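Local coordinates for ADP-ribosyltransferase (Staphylococcus aureus, PDB 1OJQ), which probably transfers ADP-ribose from NAD+ to target proteins, as a mono-ADP-ribosyltransferase exoenzyme of the C3 type, at residues R66-T71 with E180-R185; L87-L92 with R201-T206. One frame throughout, in Å; residues are numbered along the deposited sequence.

Interaction 1: R66-T71 with E180-R185; sequences RQLDST and EVLLPR
The carboxylate of Asp69 and the guanidinium of Arg185 meet edge to edge, their planes only 9° apart, so the acid sits beside the arginine's flat group and not over one of its faces. Of the bonds to the arginine, the straight one is made by OD2 of Asp69, which takes the NE hydrogen of Arg185 at 2.9 Å through its syn lone pair, at an angle of 163°. NH2 of Arg185 adds a weak bond to the same OD2 at 3.3 Å, and NE of Arg185 reaches OD1 of Asp69 weakly at 3.1 Å. Arg185 gets there with CG tucked between the backbone N and the carbonyl carbon (chi1 64°) and a straight run from CG to NE; its NH1 bonds to the carbonyl of Gly52, which would also help fix the rotation of the guanidinium. The acid's other strong partner is the hydroxyl of Tyr136, hydrogen-bonded to OD1 of Asp69, which also receives a water at 2.8 Å; that water accepts from the backbone N of Arg185, tying the acid to main chain as well as side chain.

The contact sets helix 59-73 against the central strand of the small antiparallel sheet 137-140, 180-183, 165-166, within the ADP-ribosyltransferase fold. Glu180, seen to bind NAD+ in this protein and probably the glutamate of the toxin family's Gln-X-Glu pattern, opens that strand. Two residues further on, Leu182 points to the helix, where its CD2 lies 4.0 Å from CD1 of Leu68, the two leucines touching tip to tip. This pair is buried: Ile72 of the same helix also packs on Leu182, and Tyr136 on Leu68. The salt bridge lies beyond the strand's end, where the chain leaves Pro184 and the surroundings are less enclosed.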
ATOM      1  N   ARG A  66      11.501   9.383 -12.400  1.00  6.38           N
ATOM      2  CA  ARG A  66      10.849  10.644 -12.789  1.00  6.99           C
ATOM      3  C   ARG A  66       9.528  10.389 -13.502  1.00  9.11           C
ATOM      4  O   ARG A  66       8.515  11.070 -13.288  1.00  7.52           O
ATOM      5  CB  ARG A  66      11.791  11.461 -13.682  1.00  7.96           C
ATOM      6  CG  ARG A  66      12.853  12.196 -12.836  1.00 10.20           C
ATOM      7  CD  ARG A  66      13.730  13.064 -13.718  1.00  7.94           C
ATOM      8  NE  ARG A  66      14.605  12.307 -14.616  1.00  9.97           N
ATOM      9  CZ  ARG A  66      15.822  11.922 -14.249  1.00  7.97           C
ATOM     10  NH1 ARG A  66      16.283  12.207 -13.042  1.00  8.71           N
ATOM     11  NH2 ARG A  66      16.570  11.242 -15.115  1.00  9.84           N
ATOM     12  N   GLN A  67       9.540   9.380 -14.386  1.00  5.55           N
ATOM     13  CA  GLN A  67       8.335   9.039 -15.131  1.00  5.58           C
ATOM     14  C   GLN A  67       7.220   8.600 -14.191  1.00  9.21           C
ATOM     15  O   GLN A  67       6.124   9.158 -14.305  1.00  8.93           O
ATOM     16  CB  GLN A  67       8.644   7.949 -16.172  1.00  5.93           C
ATOM     17  CG  GLN A  67       7.424   7.428 -16.910  1.00  6.09           C
ATOM     18  CD  GLN A  67       6.622   8.440 -17.672  1.00  8.34           C
ATOM     19  OE1 GLN A  67       5.440   8.694 -17.379  1.00 16.59           O
ATOM     20  NE2 GLN A  67       7.200   9.059 -18.681  1.00  4.41           N
ATOM     21  N   LEU A  68       7.471   7.618 -13.314  1.00  6.21           N
ATOM     22  CA  LEU A  68       6.352   7.099 -12.487  1.00  5.23           C
ATOM     23  C   LEU A  68       5.863   8.172 -11.524  1.00  6.41           C
ATOM     24  O   LEU A  68       4.671   8.256 -11.241  1.00  6.22           O
ATOM     25  CB  LEU A  68       6.764   5.825 -11.755  1.00  7.34           C
ATOM     26  CG  LEU A  68       5.645   4.934 -11.203  1.00 12.02           C
ATOM     27  CD1 LEU A  68       4.618   4.548 -12.263  1.00 10.27           C
ATOM     28  CD2 LEU A  68       6.195   3.664 -10.565  1.00 12.44           C
ATOM     29  N   ASP A  69       6.780   9.003 -11.018  1.00  4.00           N
ATOM     30  CA  ASP A  69       6.386  10.107 -10.162  1.00  1.71           C
ATOM     31  C   ASP A  69       5.413  11.015 -10.908  1.00  6.02           C
ATOM     32  O   ASP A  69       4.409  11.433 -10.344  1.00  6.92           O
ATOM     33  CB  ASP A  69       7.579  10.944  -9.729  1.00  4.50           C
ATOM     34  CG  ASP A  69       8.499  10.312  -8.704  1.00  8.01           C
ATOM     35  OD1 ASP A  69       8.243   9.198  -8.179  1.00  8.44           O
ATOM     36  OD2 ASP A  69       9.517  10.984  -8.429  1.00 12.58           O
ATOM     37  N   SER A  70       5.766  11.313 -12.161  1.00  6.10           N
ATOM     38  CA  SER A  70       4.901  12.185 -12.956  1.00  6.93           C
ATOM     39  C   SER A  70       3.550  11.535 -13.222  1.00  8.44           C
ATOM     40  O   SER A  70       2.497  12.168 -13.047  1.00  7.99           O
ATOM     41  CB  SER A  70       5.625  12.542 -14.261  1.00  7.79           C
ATOM     42  OG  SER A  70       4.692  13.082 -15.173  1.00 12.11           O
ATOM     43  N   THR A  71       3.588  10.251 -13.608  1.00  2.85           N
ATOM     44  CA  THR A  71       2.327   9.556 -13.857  1.00  2.74           C
ATOM     45  C   THR A  71       1.377   9.586 -12.661  1.00  8.21           C
ATOM     46  O   THR A  71       0.174   9.877 -12.754  1.00  5.09           O
ATOM     47  CB  THR A  71       2.640   8.100 -14.257  1.00  4.72           C
ATOM     48  OG1 THR A  71       3.398   8.159 -15.475  1.00  7.76           O
ATOM     49  CG2 THR A  71       1.370   7.299 -14.493  1.00  3.17           C
ATOM     50  N   GLU A 180      -6.014  -2.171  -7.839  1.00  5.99           N
ATOM     51  CA  GLU A 180      -4.810  -1.539  -7.323  1.00  4.23           C
ATOM     52  C   GLU A 180      -4.824  -0.023  -7.414  1.00  4.16           C
ATOM     53  O   GLU A 180      -5.172   0.598  -8.402  1.00  6.90           O
ATOM     54  CB  GLU A 180      -3.554  -2.083  -8.045  1.00  5.11           C
ATOM     55  CG  GLU A 180      -2.279  -1.484  -7.406  1.00  4.80           C
ATOM     56  CD  GLU A 180      -1.002  -2.178  -7.822  1.00 13.30           C
ATOM     57  OE1 GLU A 180      -1.052  -3.226  -8.506  1.00 12.14           O
ATOM     58  OE2 GLU A 180       0.088  -1.663  -7.452  1.00 14.48           O
ATOM     59  N   VAL A 181      -4.392   0.587  -6.307  1.00  5.98           N
ATOM     60  CA  VAL A 181      -4.099   2.020  -6.247  1.00  6.62           C
ATOM     61  C   VAL A 181      -2.605   2.169  -5.992  1.00  7.41           C
ATOM     62  O   VAL A 181      -2.116   1.554  -5.028  1.00  7.38           O
ATOM     63  CB  VAL A 181      -4.915   2.720  -5.148  1.00  4.11           C
ATOM     64  CG1 VAL A 181      -4.440   4.135  -4.892  1.00  6.63           C
ATOM     65  CG2 VAL A 181      -6.387   2.673  -5.564  1.00  7.88           C
ATOM     66  N   LEU A 182      -1.890   2.909  -6.814  1.00  6.22           N
ATOM     67  CA  LEU A 182      -0.447   3.099  -6.641  1.00  5.26           C
ATOM     68  C   LEU A 182      -0.183   4.432  -5.963  1.00  4.94           C
ATOM     69  O   LEU A 182      -0.646   5.449  -6.481  1.00  7.50           O
ATOM     70  CB  LEU A 182       0.207   2.996  -8.022  1.00  7.24           C
ATOM     71  CG  LEU A 182       1.727   2.854  -8.042  1.00 18.59           C
ATOM     72  CD1 LEU A 182       2.158   1.596  -7.300  1.00 14.47           C
ATOM     73  CD2 LEU A 182       2.218   2.887  -9.483  1.00  8.77           C
ATOM     74  N   LEU A 183       0.520   4.474  -4.841  1.00  6.21           N
ATOM     75  CA  LEU A 183       0.838   5.717  -4.136  1.00  5.60           C
ATOM     76  C   LEU A 183       2.265   6.179  -4.392  1.00  5.03           C
ATOM     77  O   LEU A 183       3.149   5.361  -4.675  1.00  6.15           O
ATOM     78  CB  LEU A 183       0.621   5.537  -2.617  1.00  3.59           C
ATOM     79  CG  LEU A 183      -0.745   4.957  -2.199  1.00  7.72           C
ATOM     80  CD1 LEU A 183      -0.817   4.747  -0.690  1.00  8.63           C
ATOM     81  CD2 LEU A 183      -1.847   5.868  -2.711  1.00 11.18           C
ATOM     82  N   PRO A 184       2.530   7.475  -4.299  1.00  4.28           N
ATOM     83  CA  PRO A 184       3.847   8.034  -4.518  1.00  2.60           C
ATOM     84  C   PRO A 184       4.914   7.389  -3.640  1.00  5.88           C
ATOM     85  O   PRO A 184       4.653   6.938  -2.525  1.00  7.60           O
ATOM     86  CB  PRO A 184       3.715   9.485  -4.024  1.00  6.63           C
ATOM     87  CG  PRO A 184       2.271   9.797  -4.189  1.00  9.71           C
ATOM     88  CD  PRO A 184       1.528   8.510  -3.984  1.00  5.16           C
ATOM     89  N   ARG A 185       6.123   7.402  -4.176  1.00  6.21           N
ATOM     90  CA  ARG A 185       7.274   7.020  -3.363  1.00  3.07           C
ATOM     91  C   ARG A 185       7.364   7.977  -2.180  1.00  7.29           C
ATOM     92  O   ARG A 185       7.020   9.149  -2.265  1.00  8.25           O
ATOM     93  CB  ARG A 185       8.553   7.004  -4.184  1.00  4.63           C
ATOM     94  CG  ARG A 185       8.971   8.375  -4.738  1.00  5.91           C
ATOM     95  CD  ARG A 185      10.121   8.151  -5.720  1.00  7.86           C
ATOM     96  NE  ARG A 185      10.627   9.391  -6.286  1.00  6.47           N
ATOM     97  CZ  ARG A 185      11.688  10.032  -5.819  1.00  7.03           C
ATOM     98  NH1 ARG A 185      12.344   9.533  -4.770  1.00  8.92           N
ATOM     99  NH2 ARG A 185      12.099  11.158  -6.381  1.00 12.06           N
TER
HETATM  100  O   HOH W   1       6.008   9.465  -6.561  1.00  8.66           O

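Interaction 2: L87-L92 with R201-T206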
ATOM      1  N   LEU A  87      -0.225  -8.188   3.899  1.00  9.92           N
ATOM      2  CA  LEU A  87       1.197  -8.370   4.144  1.00  9.64           C
ATOM      3  C   LEU A  87       1.489  -9.683   4.865  1.00  8.64           C
ATOM      4  O   LEU A  87       0.660 -10.143   5.642  1.00 10.03           O
ATOM      5  CB  LEU A  87       1.739  -7.224   5.021  1.00  6.41           C
ATOM      6  CG  LEU A  87       1.570  -5.825   4.414  1.00 18.29           C
ATOM      7  CD1 LEU A  87       1.630  -4.746   5.479  1.00 12.43           C
ATOM      8  CD2 LEU A  87       2.634  -5.614   3.333  1.00 19.16           C
ATOM      9  N   ASN A  88       2.675 -10.219   4.616  1.00  9.59           N
ATOM     10  CA  ASN A  88       3.186 -11.373   5.347  1.00 10.21           C
ATOM     11  C   ASN A  88       3.737 -10.942   6.697  1.00 10.04           C
ATOM     12  O   ASN A  88       3.984  -9.752   6.901  1.00  9.94           O
ATOM     13  CB  ASN A  88       4.290 -12.081   4.529  1.00 12.52           C
ATOM     14  CG  ASN A  88       3.691 -12.775   3.313  1.00 19.13           C
ATOM     15  OD1 ASN A  88       2.711 -13.488   3.475  1.00 16.87           O
ATOM     16  ND2 ASN A  88       4.221 -12.584   2.120  1.00 25.23           N
ATOM     17  N   LEU A  89       3.945 -11.884   7.620  1.00 10.71           N
ATOM     18  CA  LEU A  89       4.396 -11.419   8.934  1.00 11.37           C
ATOM     19  C   LEU A  89       5.772 -10.780   8.922  1.00 15.98           C
ATOM     20  O   LEU A  89       6.111 -10.043   9.864  1.00 22.31           O
ATOM     21  CB  LEU A  89       4.391 -12.587   9.917  1.00 19.70           C
ATOM     22  CG  LEU A  89       3.063 -13.169  10.365  1.00 17.92           C
ATOM     23  CD1 LEU A  89       3.326 -14.308  11.349  1.00 22.91           C
ATOM     24  CD2 LEU A  89       2.142 -12.135  11.000  1.00 16.59           C
ATOM     25  N   ASP A  90       6.606 -11.005   7.902  1.00 15.30           N
ATOM     26  CA  ASP A  90       7.962 -10.448   7.924  1.00 19.56           C
ATOM     27  C   ASP A  90       7.932  -8.937   7.788  1.00 19.41           C
ATOM     28  O   ASP A  90       8.927  -8.253   8.016  1.00 16.91           O
ATOM     29  CB  ASP A  90       8.856 -11.040   6.835  1.00 20.48           C
ATOM     30  CG  ASP A  90       8.293 -10.879   5.444  1.00 31.99           C
ATOM     31  OD1 ASP A  90       7.538  -9.918   5.198  1.00 42.33           O
ATOM     32  OD2 ASP A  90       8.607 -11.731   4.581  1.00 71.36           O
ATOM     33  N   TYR A  91       6.774  -8.384   7.436  1.00 13.05           N
ATOM     34  CA  TYR A  91       6.579  -6.938   7.556  1.00 12.72           C
ATOM     35  C   TYR A  91       6.918  -6.479   8.974  1.00 12.10           C
ATOM     36  O   TYR A  91       7.349  -5.324   9.123  1.00 16.29           O
ATOM     37  CB  TYR A  91       5.142  -6.582   7.194  1.00 12.92           C
ATOM     38  CG  TYR A  91       4.685  -5.188   7.569  1.00 14.95           C
ATOM     39  CD1 TYR A  91       5.017  -4.103   6.775  1.00 17.83           C
ATOM     40  CD2 TYR A  91       3.922  -4.987   8.710  1.00 16.75           C
ATOM     41  CE1 TYR A  91       4.578  -2.849   7.155  1.00 24.20           C
ATOM     42  CE2 TYR A  91       3.478  -3.739   9.099  1.00 16.80           C
ATOM     43  CZ  TYR A  91       3.826  -2.677   8.293  1.00 26.44           C
ATOM     44  OH  TYR A  91       3.402  -1.405   8.636  1.00 30.14           O
ATOM     45  N   LEU A  92       6.727  -7.315   9.988  1.00 11.43           N
ATOM     46  CA  LEU A  92       6.949  -6.893  11.380  1.00 12.27           C
ATOM     47  C   LEU A  92       8.383  -7.057  11.832  1.00 13.70           C
ATOM     48  O   LEU A  92       8.740  -6.812  12.990  1.00 15.97           O
ATOM     49  CB  LEU A  92       6.045  -7.702  12.315  1.00 11.26           C
ATOM     50  CG  LEU A  92       4.545  -7.608  12.009  1.00  9.79           C
ATOM     51  CD1 LEU A  92       3.782  -8.582  12.894  1.00 10.27           C
ATOM     52  CD2 LEU A  92       4.030  -6.180  12.155  1.00 12.51           C
ATOM     53  N   ARG A 201      -8.076 -14.079  13.029  1.00 11.03           N
ATOM     54  CA  ARG A 201      -7.186 -14.730  12.082  1.00  5.90           C
ATOM     55  C   ARG A 201      -6.528 -13.722  11.163  1.00 12.39           C
ATOM     56  O   ARG A 201      -5.771 -14.068  10.250  1.00 13.15           O
ATOM     57  CB  ARG A 201      -7.959 -15.772  11.264  1.00 14.47           C
ATOM     58  CG  ARG A 201      -8.561 -16.889  12.100  1.00 22.71           C
ATOM     59  CD  ARG A 201      -8.862 -18.113  11.230  1.00 25.40           C
ATOM     60  NE  ARG A 201      -8.973 -19.296  12.093  1.00 23.45           N
ATOM     61  CZ  ARG A 201     -10.063 -19.536  12.817  1.00 27.54           C
ATOM     62  NH1 ARG A 201     -11.097 -18.704  12.770  1.00 26.51           N
ATOM     63  NH2 ARG A 201     -10.107 -20.619  13.583  1.00 20.68           N
ATOM     64  N   LYS A 202      -6.813 -12.448  11.430  1.00 11.52           N
ATOM     65  CA  LYS A 202      -6.169 -11.402  10.648  1.00 11.96           C
ATOM     66  C   LYS A 202      -5.734 -10.282  11.590  1.00 13.98           C
ATOM     67  O   LYS A 202      -6.452  -9.944  12.534  1.00 16.09           O
ATOM     68  CB  LYS A 202      -7.123 -10.888   9.569  1.00 19.10           C
ATOM     69  CG  LYS A 202      -6.463 -10.071   8.473  1.00 27.95           C
ATOM     70  CD  LYS A 202      -7.407  -9.906   7.289  1.00 28.82           C
ATOM     71  CE  LYS A 202      -8.388  -8.767   7.512  1.00 34.47           C
ATOM     72  NZ  LYS A 202      -9.386  -8.647   6.401  1.00 29.55           N
ATOM     73  N   ILE A 203      -4.551  -9.717  11.360  1.00  8.26           N
ATOM     74  CA  ILE A 203      -4.123  -8.573  12.158  1.00  5.14           C
ATOM     75  C   ILE A 203      -4.333  -7.291  11.357  1.00  9.74           C
ATOM     76  O   ILE A 203      -3.765  -7.126  10.278  1.00 11.63           O
ATOM     77  CB  ILE A 203      -2.656  -8.735  12.591  1.00  6.56           C
ATOM     78  CG1 ILE A 203      -2.429 -10.032  13.379  1.00  7.66           C
ATOM     79  CG2 ILE A 203      -2.166  -7.534  13.393  1.00  7.72           C
ATOM     80  CD1 ILE A 203      -0.967 -10.432  13.485  1.00  8.73           C
ATOM     81  N   ILE A 204      -5.140  -6.358  11.879  1.00  7.34           N
ATOM     82  CA  ILE A 204      -5.405  -5.138  11.117  1.00  6.88           C
ATOM     83  C   ILE A 204      -4.678  -3.942  11.728  1.00  9.92           C
ATOM     84  O   ILE A 204      -4.865  -3.569  12.895  1.00  8.95           O
ATOM     85  CB  ILE A 204      -6.922  -4.890  11.033  1.00  6.68           C
ATOM     86  CG1 ILE A 204      -7.701  -6.082  10.438  1.00 12.15           C
ATOM     87  CG2 ILE A 204      -7.226  -3.610  10.258  1.00 10.80           C
ATOM     88  CD1 ILE A 204      -9.153  -5.775  10.155  1.00 33.20           C
ATOM     89  N   ILE A 205      -3.801  -3.330  10.934  1.00  4.83           N
ATOM     90  CA  ILE A 205      -3.083  -2.122  11.306  1.00  4.72           C
ATOM     91  C   ILE A 205      -3.762  -0.950  10.601  1.00 10.50           C
ATOM     92  O   ILE A 205      -3.722  -0.895   9.369  1.00  6.06           O
ATOM     93  CB  ILE A 205      -1.591  -2.171  10.913  1.00 12.85           C
ATOM     94  CG1 ILE A 205      -0.875  -3.410  11.458  1.00  6.81           C
ATOM     95  CG2 ILE A 205      -0.885  -0.873  11.310  1.00  9.63           C
ATOM     96  CD1 ILE A 205       0.481  -3.704  10.863  1.00 10.51           C
ATOM     97  N   THR A 206      -4.420  -0.071  11.354  1.00  8.94           N
ATOM     98  CA  THR A 206      -5.139   1.057  10.763  1.00  6.89           C
ATOM     99  C   THR A 206      -4.266   2.295  10.852  1.00  7.99           C
ATOM    100  O   THR A 206      -3.699   2.548  11.916  1.00  8.56           O
ATOM    101  CB  THR A 206      -6.473   1.328  11.463  1.00  9.15           C
ATOM    102  OG1 THR A 206      -7.300   0.152  11.374  1.00  8.49           O
ATOM    103  CG2 THR A 206      -7.187   2.493  10.783  1.00  6.50           C
TER
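Tyr91 holds its ring anti to its own backbone N (chi1 166°), while Ile205 sends CG1 out beside its backbone N (chi1 -54°) and carries on to an extended CD1. The two side chains come from opposite directions, and CE2 of the Tyr91 ring touches CD1 of Ile205 at 3.5 Å. One face of that ring is covered from within its own segment by CD1 of Leu87, 3.6 Å above the plane and over the centre. The phenol hydroxyl is hydrogen-bonded to that of Tyr189, so the ring is held at its polar end too.

A second, looser touch lies further back along the strand, where CD2 of Leu89 comes to 4.3 Å from CD1 of Ile203. No hydrogen bond crosses between the segments. The 3-10 turn is closed by its own backbone, Leu92 N to Leu89 O at 2.8 Å. Asp90 within it and Asn88 just before it are both seen to bind NAD+ in this protein, and their side chains lie well away from the strand.

Ile203 and Ile205, two residues apart, present the same face of strand 203-209. Within the sheet, Ile205 is flanked by Ile152 of strand 152-158 and Val191 of strand 187-196, while Leu106 of helix 100-106 closes over Leu89, Leu92 and Ile203.

Overall arrangement
The two contacts lie on opposite sides of the chain's centre, their centres about 24 Å apart, and share no helix or strand. Interaction 1 joins a helix to the small three-stranded sheet; interaction 2 lays a 3-10 turn over the larger five-stranded one. Each is partly buried and mixes two buried residues with two partly exposed ones. Their chemistry differs: interaction 1 pairs a buried leucine contact with a salt bridge and a water link at its less enclosed end, whereas interaction 2 is apolar throughout. Both include NAD+-binding residues in their segments, but those side chains take no part in the contacts.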